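Local structure of dihydroxyacetone kinase (Citrobacter freundii, 1UN8) at residues Met257-Gly262 against Gly302-Ala307; Phe187-Ala192 against Asn238-Lys243; Gly252-Met257 against His282-Trp287. The protein catalyses the ATP-dependent phosphorylation of dihydroxyacetone to dihydroxyacetone phosphate, using a divalent metal such as magnesium or calcium. One frame throughout, in Å; residues are numbered along the deposited sequence.

Interaction 1 of 3, residues Met257-Gly262 against Gly302-Ala307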
# COMPACT_ATOMS: atom_id res chain seq x y z
N MET A 257 -8.82 14.14 -1.61
CA MET A 257 -8.48 12.77 -1.31
C MET A 257 -7.21 12.33 -2.05
O MET A 257 -7.16 12.35 -3.29
CB MET A 257 -9.64 11.84 -1.66
CG MET A 257 -9.28 10.37 -1.66
SD MET A 257 -10.72 9.29 -1.85
CE MET A 257 -11.41 9.92 -3.39
N ILE A 258 -6.19 11.94 -1.30
CA ILE A 258 -4.92 11.46 -1.86
C ILE A 258 -4.99 9.93 -1.82
O ILE A 258 -4.84 9.31 -0.77
CB ILE A 258 -3.72 11.94 -1.02
CG1 ILE A 258 -3.78 13.46 -0.86
CG2 ILE A 258 -2.42 11.55 -1.70
CD1 ILE A 258 -3.68 13.93 0.57
N ASN A 259 -5.20 9.35 -2.99
CA ASN A 259 -5.35 7.92 -3.17
C ASN A 259 -4.12 7.23 -3.77
O ASN A 259 -3.56 7.67 -4.78
CB ASN A 259 -6.57 7.66 -4.06
CG ASN A 259 -6.78 6.18 -4.37
OD1 ASN A 259 -7.00 5.37 -3.46
ND2 ASN A 259 -6.73 5.83 -5.65
N ASN A 260 -3.72 6.12 -3.16
CA ASN A 260 -2.58 5.36 -3.63
C ASN A 260 -3.12 4.28 -4.55
O ASN A 260 -3.88 3.42 -4.11
CB ASN A 260 -1.86 4.72 -2.45
CG ASN A 260 -0.56 4.05 -2.87
OD1 ASN A 260 -0.44 3.55 -3.99
ND2 ASN A 260 0.42 4.04 -1.97
N LEU A 261 -2.73 4.31 -5.83
CA LEU A 261 -3.23 3.30 -6.76
C LEU A 261 -2.78 1.87 -6.42
O LEU A 261 -3.28 0.90 -7.00
CB LEU A 261 -2.86 3.66 -8.20
CG LEU A 261 -3.81 4.56 -9.01
CD1 LEU A 261 -5.11 4.79 -8.27
CD2 LEU A 261 -3.13 5.86 -9.31
N GLY A 262 -1.82 1.75 -5.50
CA GLY A 262 -1.40 0.43 -5.09
C GLY A 262 0.08 0.12 -4.99
O GLY A 262 0.46 -0.75 -4.21
N GLY A 302 1.13 4.42 -8.95
CA GLY A 302 0.66 5.76 -9.26
C GLY A 302 -0.26 6.22 -8.14
O GLY A 302 -0.56 5.45 -7.23
N PHE A 303 -0.72 7.47 -8.19
CA PHE A 303 -1.62 7.97 -7.17
C PHE A 303 -2.63 8.88 -7.83
O PHE A 303 -2.43 9.29 -8.97
CB PHE A 303 -0.84 8.74 -6.09
CG PHE A 303 -0.22 10.03 -6.58
CD1 PHE A 303 -0.95 11.22 -6.59
CD2 PHE A 303 1.10 10.04 -7.05
CE1 PHE A 303 -0.39 12.41 -7.06
CE2 PHE A 303 1.68 11.23 -7.52
CZ PHE A 303 0.93 12.41 -7.53
N SER A 304 -3.73 9.18 -7.15
CA SER A 304 -4.72 10.08 -7.72
C SER A 304 -5.08 11.15 -6.71
O SER A 304 -4.95 10.95 -5.51
CB SER A 304 -5.95 9.30 -8.19
OG SER A 304 -6.60 8.66 -7.10
N LEU A 305 -5.49 12.30 -7.23
CA LEU A 305 -5.91 13.40 -6.39
C LEU A 305 -7.35 13.73 -6.75
O LEU A 305 -7.65 14.02 -7.91
CB LEU A 305 -5.04 14.62 -6.65
CG LEU A 305 -3.60 14.51 -6.15
CD1 LEU A 305 -2.80 15.71 -6.62
CD2 LEU A 305 -3.60 14.40 -4.64
N THR A 306 -8.24 13.66 -5.76
CA THR A 306 -9.65 13.97 -5.97
C THR A 306 -10.08 15.18 -5.14
O THR A 306 -9.89 15.20 -3.92
CB THR A 306 -10.57 12.82 -5.59
OG1 THR A 306 -10.29 11.69 -6.42
CG2 THR A 306 -12.01 13.22 -5.79
N ALA A 307 -10.65 16.17 -5.81
CA ALA A 307 -11.13 17.37 -5.14
C ALA A 307 -12.66 17.38 -5.23
O ALA A 307 -13.22 17.16 -6.31
CB ALA A 307 -10.56 18.61 -5.80
O HOH W 1 -8.00 10.38 -5.43
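Asn259 and Ser304 face each other as a hydrogen-bonded pair of two antiparallel strands, whose axes run at 161°. Their backbones are joined both ways, N to O. The pair also has a side-chain bond: Asn259 ND2 donates to Ser304 OG at 3.2 Å, with the hydroxyl in the amide plane. Ser304 OG, held between its backbone N and carbonyl carbon (chi1 63°), also meets a water at 2.8 Å. That water lies 2.8 Å from Thr306 OG1 and donates to Met257 O at 3.0 Å. One water thus bridges both strands on this face. Met257 and Thr306 form the next hydrogen-bonded pair. The methionine chain lies alongside the threonine and bends at its sulfur, bringing CE to 3.7 Å from Thr306 CB. On the other face Ile258 CG1 packs against Leu305 CD2 at 3.9 Å. At the strand end Leu261 N donates to Gly302 O (2.8 Å). Asn260 OD1 accepts from Gly262 N (2.7 Å), an Asx turn.

Outer partners fix the polar groups. Asn259 ND2 also donates to Val295 O, and its OD1 accepts from Leu294 N. Thr306 OG1 has Ser188 as its outside partner. Helix 266-277 covers Ile258 and Phe303, while helix 155-167 covers Met257 and Thr306. The chemistry implies a buried, largely polar cluster of Asn259, Ser304, Thr306 and a water on one face, with Ile258, Leu305 and Phe303 beside Asn260 on the other.

Interaction 2 of 3, residues Phe187-Ala192 against Asn238-Lys243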
# COMPACT_ATOMS: atom_id res chain seq x y z
N PHE A 187 -13.93 15.91 -8.83
CA PHE A 187 -12.94 15.93 -9.91
C PHE A 187 -11.68 15.16 -9.50
O PHE A 187 -11.08 15.41 -8.45
CB PHE A 187 -12.60 17.38 -10.27
CG PHE A 187 -13.81 18.26 -10.46
CD1 PHE A 187 -14.49 18.78 -9.36
CD2 PHE A 187 -14.32 18.50 -11.73
CE1 PHE A 187 -15.65 19.52 -9.52
CE2 PHE A 187 -15.49 19.24 -11.90
CZ PHE A 187 -16.15 19.75 -10.80
N SER A 188 -11.28 14.21 -10.34
CA SER A 188 -10.11 13.41 -10.04
C SER A 188 -9.11 13.37 -11.19
O SER A 188 -9.48 13.45 -12.37
CB SER A 188 -10.53 11.98 -9.70
OG SER A 188 -11.52 11.99 -8.70
N LEU A 189 -7.83 13.24 -10.83
CA LEU A 189 -6.76 13.16 -11.80
C LEU A 189 -5.70 12.20 -11.27
O LEU A 189 -5.22 12.35 -10.15
CB LEU A 189 -6.14 14.53 -12.05
CG LEU A 189 -4.99 14.57 -13.06
CD1 LEU A 189 -5.44 13.94 -14.37
CD2 LEU A 189 -4.52 16.02 -13.26
N GLY A 190 -5.33 11.22 -12.07
CA GLY A 190 -4.33 10.26 -11.63
C GLY A 190 -3.06 10.29 -12.45
O GLY A 190 -3.02 10.83 -13.57
N VAL A 191 -2.00 9.71 -11.90
CA VAL A 191 -0.73 9.66 -12.59
C VAL A 191 -0.05 8.38 -12.15
O VAL A 191 -0.22 7.94 -11.00
CB VAL A 191 0.17 10.87 -12.23
CG1 VAL A 191 0.57 10.82 -10.76
CG2 VAL A 191 1.40 10.90 -13.13
N ALA A 192 0.71 7.76 -13.06
CA ALA A 192 1.39 6.52 -12.74
C ALA A 192 2.76 6.40 -13.40
O ALA A 192 2.98 6.92 -14.50
CB ALA A 192 0.51 5.34 -13.13
N ASN A 238 2.11 19.76 -9.02
CA ASN A 238 1.64 21.08 -9.41
C ASN A 238 0.95 21.03 -10.77
O ASN A 238 -0.03 21.75 -11.01
CB ASN A 238 2.79 22.08 -9.44
CG ASN A 238 3.27 22.45 -8.03
OD1 ASN A 238 2.47 22.60 -7.10
ND2 ASN A 238 4.57 22.63 -7.89
N LEU A 239 1.44 20.19 -11.66
CA LEU A 239 0.83 20.06 -12.96
C LEU A 239 -0.59 19.56 -12.76
O LEU A 239 -1.55 20.05 -13.38
CB LEU A 239 1.62 19.08 -13.82
CG LEU A 239 0.97 18.57 -15.11
CD1 LEU A 239 0.37 19.72 -15.91
CD2 LEU A 239 2.01 17.82 -15.93
N MET A 240 -0.73 18.58 -11.87
CA MET A 240 -2.01 17.99 -11.55
C MET A 240 -2.91 19.02 -10.89
O MET A 240 -4.10 19.12 -11.20
CB MET A 240 -1.82 16.79 -10.64
CG MET A 240 -1.23 15.58 -11.35
SD MET A 240 -0.82 14.16 -10.29
CE MET A 240 -2.40 13.26 -10.24
N VAL A 241 -2.34 19.79 -9.99
CA VAL A 241 -3.12 20.80 -9.30
C VAL A 241 -3.66 21.85 -10.28
O VAL A 241 -4.78 22.33 -10.13
CB VAL A 241 -2.29 21.47 -8.19
CG1 VAL A 241 -3.01 22.71 -7.65
CG2 VAL A 241 -2.08 20.48 -7.07
N ASP A 242 -2.86 22.20 -11.28
CA ASP A 242 -3.33 23.18 -12.25
C ASP A 242 -4.60 22.67 -12.92
O ASP A 242 -5.63 23.35 -12.91
CB ASP A 242 -2.26 23.46 -13.32
CG ASP A 242 -1.13 24.33 -12.80
OD1 ASP A 242 -1.41 25.24 -11.99
OD2 ASP A 242 0.03 24.11 -13.22
N LYS A 243 -4.51 21.47 -13.49
CA LYS A 243 -5.65 20.87 -14.17
C LYS A 243 -6.85 20.74 -13.25
O LYS A 243 -7.99 20.89 -13.69
CB LYS A 243 -5.25 19.52 -14.76
CG LYS A 243 -4.20 19.70 -15.83
CD LYS A 243 -3.82 18.42 -16.52
CE LYS A 243 -2.81 18.70 -17.62
NZ LYS A 243 -3.32 19.75 -18.56
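Leu189 and Met240 meet with no hydrogen bond between their segments; the polar atom held nearby is Ser188 OG, next to Leu189 in the chain. It is hydrogen-bonded to Asp139 OD2, on the side of the strand turned from the helix. The helix side of the strand is met mainly by carbon and sulfur.

Met240 and Leu189 carry the contact. Met240 CG is anti to its carbonyl carbon (chi1 -73°), and the chain then runs extended until it bends at chi3 (87°). Leu189 crosses it obliquely. Leu189 CD2 lies over the root of the methionine, 3.6 Å from Met240 CA and 3.8 Å from Met240 CG. Further out, Met240 SD touches Val191 CG1 at 3.6 Å. The sulfur therefore sits against the valine, while the carbons before it sit against the leucine. The terminal methyl turns back toward the strand backbone, where Met240 CE abuts Leu189 O at 3.0 Å. One turn on, Lys243 adds the aliphatic part of its chain: its CB is 3.9 Å from Leu189 CD2. Its far end leads away from the strand.

The strand and helix segments run nearly antiparallel, at 155°, with their axes 9.1 Å apart. Leu215 of strand 213-215 touches Leu189, Met240 and Lys243. Phe303 of strand 301-309 touches Val191 and Met240, and Phe5 of the second subunit packs on Val191. Met240 thus reaches both neighbours of strand 186-192. This is the packing of a layered alpha/beta fold, here in the Dak1 domain: a helix lies along one face of a mixed sheet, nearly antiparallel to strand 186-192, and packs Met240 and the carbon chain of Lys243 against it.

Interaction 3 of 3, residues Gly252-Met257 against His282-Trp287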
# COMPACT_ATOMS: atom_id res chain seq x y z
N GLY A 252 -14.44 28.60 -3.31
CA GLY A 252 -15.10 27.58 -2.50
C GLY A 252 -14.13 26.66 -1.77
O GLY A 252 -13.01 26.42 -2.24
N ARG A 253 -14.55 26.15 -0.62
CA ARG A 253 -13.73 25.26 0.17
C ARG A 253 -13.68 23.88 -0.50
O ARG A 253 -14.57 23.52 -1.28
CB ARG A 253 -14.27 25.15 1.60
CG ARG A 253 -14.39 26.50 2.31
CD ARG A 253 -13.15 27.35 2.13
NE ARG A 253 -11.98 26.80 2.81
CZ ARG A 253 -10.76 27.33 2.73
NH1 ARG A 253 -10.56 28.42 2.00
NH2 ARG A 253 -9.74 26.78 3.39
N LEU A 254 -12.64 23.12 -0.17
CA LEU A 254 -12.42 21.81 -0.76
C LEU A 254 -11.92 20.73 0.19
O LEU A 254 -11.19 20.96 1.14
CB LEU A 254 -11.38 21.89 -1.89
CG LEU A 254 -11.59 22.89 -3.03
CD1 LEU A 254 -10.28 23.18 -3.74
CD2 LEU A 254 -12.61 22.36 -4.02
N ALA A 255 -12.35 19.53 -0.12
CA ALA A 255 -11.89 18.34 0.58
C ALA A 255 -11.05 17.63 -0.49
O ALA A 255 -11.52 17.48 -1.62
CB ALA A 255 -13.04 17.45 1.04
N VAL A 256 -9.84 17.18 -0.18
CA VAL A 256 -9.01 16.50 -1.18
C VAL A 256 -8.61 15.11 -0.72
O VAL A 256 -8.13 14.91 0.40
CB VAL A 256 -7.73 17.32 -1.48
CG1 VAL A 256 -6.76 16.52 -2.33
CG2 VAL A 256 -8.11 18.62 -2.19
N MET A 257 -8.82 14.14 -1.61
CA MET A 257 -8.48 12.77 -1.31
C MET A 257 -7.21 12.33 -2.05
O MET A 257 -7.16 12.35 -3.29
CB MET A 257 -9.64 11.84 -1.66
CG MET A 257 -9.28 10.37 -1.66
SD MET A 257 -10.72 9.29 -1.85
CE MET A 257 -11.41 9.92 -3.39
N HIS A 282 -3.63 24.67 -1.88
CA HIS A 282 -3.50 24.74 -0.43
C HIS A 282 -4.49 25.60 0.37
O HIS A 282 -5.13 25.10 1.30
CB HIS A 282 -2.05 25.14 -0.13
CG HIS A 282 -1.87 25.91 1.14
ND1 HIS A 282 -2.12 25.37 2.39
CD2 HIS A 282 -1.42 27.17 1.37
CE1 HIS A 282 -1.83 26.26 3.32
NE2 HIS A 282 -1.41 27.36 2.73
N SER A 283 -4.61 26.87 0.01
CA SER A 283 -5.47 27.80 0.73
C SER A 283 -6.97 27.51 0.71
O SER A 283 -7.73 28.21 1.36
CB SER A 283 -5.26 29.23 0.21
OG SER A 283 -5.61 29.33 -1.16
N ARG A 284 -7.40 26.48 -0.01
CA ARG A 284 -8.82 26.17 -0.08
C ARG A 284 -9.15 24.82 0.50
O ARG A 284 -10.30 24.40 0.48
CB ARG A 284 -9.29 26.22 -1.54
CG ARG A 284 -9.02 27.55 -2.22
CD ARG A 284 -9.36 27.51 -3.70
NE ARG A 284 -10.74 27.08 -3.92
CZ ARG A 284 -11.24 26.83 -5.12
NH1 ARG A 284 -10.49 26.98 -6.20
NH2 ARG A 284 -12.50 26.42 -5.25
N ILE A 285 -8.14 24.13 1.02
CA ILE A 285 -8.32 22.81 1.61
C ILE A 285 -8.73 22.85 3.07
O ILE A 285 -8.05 23.47 3.88
CB ILE A 285 -7.03 21.97 1.55
CG1 ILE A 285 -6.39 22.08 0.16
CG2 ILE A 285 -7.35 20.52 1.88
CD1 ILE A 285 -6.52 20.90 -0.69
N ASP A 286 -9.82 22.17 3.41
CA ASP A 286 -10.26 22.13 4.81
C ASP A 286 -10.17 20.71 5.32
O ASP A 286 -10.26 20.46 6.52
CB ASP A 286 -11.71 22.64 4.97
CG ASP A 286 -11.83 24.13 4.74
OD1 ASP A 286 -10.87 24.87 5.09
OD2 ASP A 286 -12.88 24.58 4.23
N TRP A 287 -10.02 19.77 4.39
CA TRP A 287 -9.91 18.37 4.76
C TRP A 287 -9.06 17.53 3.81
O TRP A 287 -9.05 17.77 2.60
CB TRP A 287 -11.29 17.72 4.88
CG TRP A 287 -12.26 18.42 5.79
CD1 TRP A 287 -13.21 19.33 5.43
CD2 TRP A 287 -12.35 18.28 7.21
NE1 TRP A 287 -13.89 19.76 6.54
CE2 TRP A 287 -13.38 19.14 7.65
CE3 TRP A 287 -11.66 17.52 8.16
CZ2 TRP A 287 -13.74 19.26 9.00
CZ3 TRP A 287 -12.02 17.63 9.50
CH2 TRP A 287 -13.05 18.50 9.90
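Leu254 and Ala255 follow each other in one strand, yet their partners Ile285 and Trp287 are two apart: a beta bulge in a parallel pairing. The extra residue is Asp286, whose backbone departs from the extended form. Leu254 O still accepts from Asp286 N at 2.9 Å. Beyond the bulge Val256 N donates to Trp287 O (2.9 Å). The axes of the short strands 254-257 and 285-287 diverge by 66°.

The side chain of Asp286 is taken by Arg253 in a two-pronged, side-on salt bridge. Arg253 NE meets Asp286 OD2 at 2.8 Å on the syn side, 31° out of the carboxylate plane, and Arg253 NH2 meets Asp286 OD1 at 2.8 Å from above that plane. Bends at chi2 and chi3 curl the arginine back to reach it. Arg253 NH1 donates to Ser283 O (2.9 Å), and Arg284 CA lies over one guanidinium face. Arg284 works in the opposite direction: its NE (2.9 Å) and NH2 (3.1 Å) both grip Gly252 O, in the guanidinium plane. Leu254 CD1 lies over a face of that group. Arg284 NH2 also bonds Pro249 O.

The contact joins the two strands of the beta-alpha-beta unit strand 254-260, helix 266-277, strand 285-292. Strand 301-309 pairs with the other edge of strand 254-260. Helix 314-319 touches Ala255 and Trp287, and its Glu315 accepts from Trp287 NE1.

Overall arrangement
All three interactions reach one mixed sheet of the Dak1 domain; 1 and 3 lie within it, and 2 packs a helix on it. Interactions 1 and 3 share strand 254-260 and Met257, and their centres lie about 15 Å apart. Interaction 1 joins that strand to strand 301-309; interaction 3 joins it to the outer strand 285-292. Interaction 2, centred about 9 Å from interaction 1, involves the next strand, 186-192. Thr306 OG1 and Ser188 OG, 2.6 Å apart, probably bond between interactions 1 and 2. Interaction 1 lies nearest the substrate site: the side chain of Leu261 is about 8 Å from that of His61. Interactions 2 and 3 lie away from the annotated sites.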